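Local coordinates for enoyl-CoA hydratase/isomerase family protein (Pseudomonas syringae pv. tomato, PDB 3OT6) that probably acts on acyl-CoA thioesters as a member of the enoyl-CoA hydratase/isomerase (crotonase) family, its exact reaction and substrate not being established, at residues V8-D13 / N38-Q43; L19-N22 / V26-I29. All blocks are in the same frame, centred on the assembly; numbering follows the deposited sequence.

Interaction 1: residues V8-D13 / N38-Q43; sequences VSYHLD and NAALDQ
V8 opens the contact with one methyl: CG1 rests 3.9 Å from CB of A40, a purely apolar touch. The same valine also packs on A36 and F37, one turn earlier on helix 31-46. Its backbone O accepts a hydrogen bond from a bound 2-methyl-2,4-pentanediol, probably a crystallisation additive. Y10 buries the largest single share and takes part in two of the three residue contacts. Its ring carbon CD1 lies 4.1 Å from A40 CB, while CE1 comes within 3.4 Å of A40 O, an oblique approach that is not a hydrogen bond. One face of the ring is covered by Q43: CG sits 3.6 Å from the ring centroid and 21° off the normal, which meets the geometry of a CH-pi contact, and CG lies 3.5 Å from both CZ and CE2. With Q43 CG anti to the backbone N (chi1 -177°), the methylene comes over the ring; the bend at chi2 then turns the amide away, its plane 81° from that of the ring. The polar ends of both residues converge beyond the segments, where D47 OD2 accepts hydrogen bonds from Y10 OH and Q43 NE2; this shared carboxylate oxygen limits rotation of the phenol and the amide alike. The short axes of strand and helix approach to 8.8 Å and run nearly parallel. Such packing of a helix along the outermost, N-terminal strand of a mixed beta-sheet belongs to the alpha/beta core of the crotonase fold.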
# COMPACT_ATOMS: atom_id res chain seq x y z
N VAL A 8 13.80 1.95 -2.73
CA VAL A 8 13.15 2.05 -1.47
C VAL A 8 14.29 2.27 -0.45
O VAL A 8 15.00 1.30 -0.12
CB VAL A 8 12.29 0.75 -1.16
CG1 VAL A 8 11.76 0.76 0.22
CG2 VAL A 8 11.14 0.53 -2.23
N SER A 9 14.52 3.51 -0.01
CA SER A 9 15.57 3.74 1.00
C SER A 9 15.12 3.25 2.40
O SER A 9 13.92 3.32 2.74
CB SER A 9 15.96 5.19 1.06
OG SER A 9 14.84 5.91 1.56
N TYR A 10 16.04 2.75 3.21
CA TYR A 10 15.68 2.33 4.56
C TYR A 10 16.36 3.19 5.60
O TYR A 10 17.56 3.21 5.72
CB TYR A 10 16.07 0.87 4.74
CG TYR A 10 15.70 0.25 6.06
CD1 TYR A 10 14.51 -0.46 6.22
CD2 TYR A 10 16.58 0.33 7.16
CE1 TYR A 10 14.18 -1.04 7.44
CE2 TYR A 10 16.24 -0.25 8.38
CZ TYR A 10 15.04 -0.93 8.51
OH TYR A 10 14.71 -1.51 9.69
N HIS A 11 15.62 3.86 6.44
CA HIS A 11 16.31 4.49 7.54
C HIS A 11 15.66 4.16 8.88
O HIS A 11 14.49 4.36 9.04
CB HIS A 11 16.51 6.01 7.27
CG HIS A 11 16.23 6.88 8.47
ND1 HIS A 11 17.24 7.35 9.30
CD2 HIS A 11 15.06 7.35 8.98
CE1 HIS A 11 16.68 8.08 10.27
NE2 HIS A 11 15.37 8.09 10.10
N LEU A 12 16.43 3.68 9.86
CA LEU A 12 15.91 3.38 11.23
C LEU A 12 16.26 4.50 12.26
O LEU A 12 17.40 4.93 12.39
CB LEU A 12 16.40 2.01 11.66
CG LEU A 12 16.21 1.55 13.11
CD1 LEU A 12 14.76 1.29 13.40
CD2 LEU A 12 17.11 0.31 13.44
N ASP A 13 15.28 5.02 12.96
CA ASP A 13 15.53 6.02 13.92
C ASP A 13 14.53 5.82 15.01
O ASP A 13 13.35 5.85 14.74
CB ASP A 13 15.37 7.42 13.34
CG ASP A 13 16.05 8.50 14.24
OD1 ASP A 13 17.34 8.57 14.25
OD2 ASP A 13 15.34 9.25 14.98
N ASN A 38 10.59 -5.87 -0.43
CA ASN A 38 10.81 -7.07 0.34
C ASN A 38 12.13 -7.03 1.15
O ASN A 38 12.15 -7.52 2.31
CB ASN A 38 10.75 -8.29 -0.56
CG ASN A 38 9.31 -8.59 -1.00
OD1 ASN A 38 8.41 -8.73 -0.15
ND2 ASN A 38 9.08 -8.68 -2.32
N ALA A 39 13.18 -6.41 0.57
CA ALA A 39 14.47 -6.38 1.21
C ALA A 39 14.36 -5.40 2.35
O ALA A 39 14.87 -5.65 3.43
CB ALA A 39 15.57 -5.96 0.24
N ALA A 40 13.61 -4.33 2.16
CA ALA A 40 13.49 -3.32 3.21
C ALA A 40 12.68 -3.86 4.34
O ALA A 40 12.82 -3.41 5.45
CB ALA A 40 12.90 -1.97 2.71
N LEU A 41 11.81 -4.82 4.07
CA LEU A 41 10.87 -5.26 5.10
C LEU A 41 11.52 -6.35 5.86
O LEU A 41 11.23 -6.52 7.02
CB LEU A 41 9.51 -5.73 4.53
CG LEU A 41 8.46 -4.65 4.11
CD1 LEU A 41 7.39 -5.27 3.21
CD2 LEU A 41 7.84 -3.90 5.31
N ASP A 42 12.39 -7.11 5.18
CA ASP A 42 13.22 -8.06 5.84
C ASP A 42 14.00 -7.38 6.95
O ASP A 42 14.09 -7.90 8.07
CB ASP A 42 14.16 -8.72 4.85
CG ASP A 42 13.44 -9.73 3.96
OD1 ASP A 42 12.35 -10.21 4.33
OD2 ASP A 42 13.93 -10.01 2.85
N GLN A 43 14.53 -6.19 6.64
CA GLN A 43 15.41 -5.48 7.50
C GLN A 43 14.57 -4.97 8.65
O GLN A 43 14.99 -5.08 9.81
CB GLN A 43 16.07 -4.33 6.73
CG GLN A 43 17.08 -3.56 7.59
CD GLN A 43 18.18 -4.48 8.19
OE1 GLN A 43 18.72 -5.36 7.52
NE2 GLN A 43 18.47 -4.29 9.47

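Interaction 2: residues L19-N22 / V26-I29; sequences LTLN and VNAI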
# COMPACT_ATOMS: atom_id res chain seq x y z
N LEU A 19 10.50 3.64 5.19
CA LEU A 19 10.72 3.09 3.83
C LEU A 19 10.26 4.12 2.83
O LEU A 19 9.06 4.47 2.76
CB LEU A 19 10.00 1.76 3.66
CG LEU A 19 10.69 0.53 4.34
CD1 LEU A 19 10.96 0.69 5.84
CD2 LEU A 19 9.95 -0.74 4.12
N THR A 20 11.22 4.71 2.11
CA THR A 20 10.88 5.81 1.21
C THR A 20 10.95 5.29 -0.20
O THR A 20 12.02 4.82 -0.62
CB THR A 20 11.81 6.99 1.35
OG1 THR A 20 11.78 7.45 2.71
CG2 THR A 20 11.34 8.11 0.46
N LEU A 21 9.81 5.25 -0.89
CA LEU A 21 9.84 4.81 -2.26
C LEU A 21 10.28 5.99 -3.07
O LEU A 21 9.82 7.12 -2.84
CB LEU A 21 8.45 4.37 -2.69
CG LEU A 21 8.21 3.99 -4.16
CD1 LEU A 21 9.17 2.90 -4.74
CD2 LEU A 21 6.73 3.63 -4.36
N ASN A 22 11.19 5.76 -4.00
CA ASN A 22 11.66 6.80 -4.89
C ASN A 22 12.05 6.24 -6.28
O ASN A 22 13.21 5.85 -6.53
CB ASN A 22 12.81 7.53 -4.21
CG ASN A 22 13.41 8.61 -5.06
OD1 ASN A 22 12.82 9.05 -6.06
ND2 ASN A 22 14.60 9.03 -4.70
N VAL A 26 6.65 9.11 -10.98
CA VAL A 26 5.36 8.81 -10.33
C VAL A 26 5.41 7.61 -9.35
O VAL A 26 4.34 7.03 -8.99
CB VAL A 26 4.25 8.52 -11.40
CG1 VAL A 26 3.85 9.82 -12.16
CG2 VAL A 26 4.68 7.40 -12.37
N ASN A 27 6.63 7.24 -8.94
CA ASN A 27 6.86 6.08 -8.11
C ASN A 27 6.17 4.81 -8.65
O ASN A 27 5.53 4.08 -7.89
CB ASN A 27 6.41 6.36 -6.68
CG ASN A 27 7.41 7.21 -5.88
OD1 ASN A 27 8.59 7.25 -6.19
ND2 ASN A 27 6.94 7.83 -4.80
N ALA A 28 6.30 4.51 -9.93
CA ALA A 28 5.70 3.29 -10.43
C ALA A 28 6.18 2.07 -9.63
O ALA A 28 7.31 2.04 -9.15
CB ALA A 28 5.98 3.12 -11.93
N ILE A 29 5.33 1.07 -9.50
CA ILE A 29 5.65 -0.15 -8.83
C ILE A 29 6.16 -1.07 -9.93
O ILE A 29 5.40 -1.60 -10.73
CB ILE A 29 4.41 -0.74 -8.09
CG1 ILE A 29 3.73 0.31 -7.21
CG2 ILE A 29 4.77 -1.98 -7.27
CD1 ILE A 29 4.66 1.02 -6.17
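L21 and N27 reach for each other from opposite directions, and their meeting accounts for most of the buried surface. The leucine CG is anti to its own backbone N (chi1 174°), which carries the branch out toward the loop. There L21 CG stands over one face of the N27 carboxamide, 3.7 Å from its CG and almost straight above that amide carbon, while L21 CD2 meets N27 CB at 3.6 Å. The asparagine bends back over the end of the strand: its OD1 comes to 3.4 Å from CA of N22, and its ND2 to 3.6 Å from L21 O. The latter distance is too long for a bond, and L21 O pairs instead with Q56 NE2; no hydrogen bond links the two segments. The polar needs of the buried amide are met just beyond them, OD1 accepting the backbone N-H of N23 and ND2 donating to the carbonyl of L60. Gripped at both ends, the amide has its orientation fixed, with one bond tying it to the turn that follows the strand and the other to the loop after strand 58-59. The backbone of N27 has positive phi (50°), a left-handed conformation. I29 adds an apolar touch from another part of the loop: its CB does not aim at the strand, yet CD1 ends 3.8 Å from CD2 of L21. L21 CD2 thus touches both N27 CB and I29 CD1. Around this buried cluster, L21 also packs on V8 of strand 8-13 and V33 of helix 31-46 and shares backbone hydrogen bonding with T54 of strand 50-54, while I29 packs on I34 of the same helix.

Overall arrangement
Interaction 1 joins strand 8-13 to helix 31-46; interaction 2 lies in the chain between them. Their centres are 13 Å apart, and strand 16-21 connects them: S9 N lies 2.9 Å from T20 O, a probable hydrogen bond, and L19 CD2 packs 3.5 Å from A40 CB. Interaction 1, centred about 15 Å from the chain centre with two of four touching residues buried, pairs aromatic and methylene surfaces at the outer strand of the sheet. Interaction 2 lies deeper, at about 11 Å with three of four buried, and sets a leucine side chain against a buried amide and an isoleucine methyl. Neither has a cross-segment hydrogen bond; polar groups in each find their partners elsewhere.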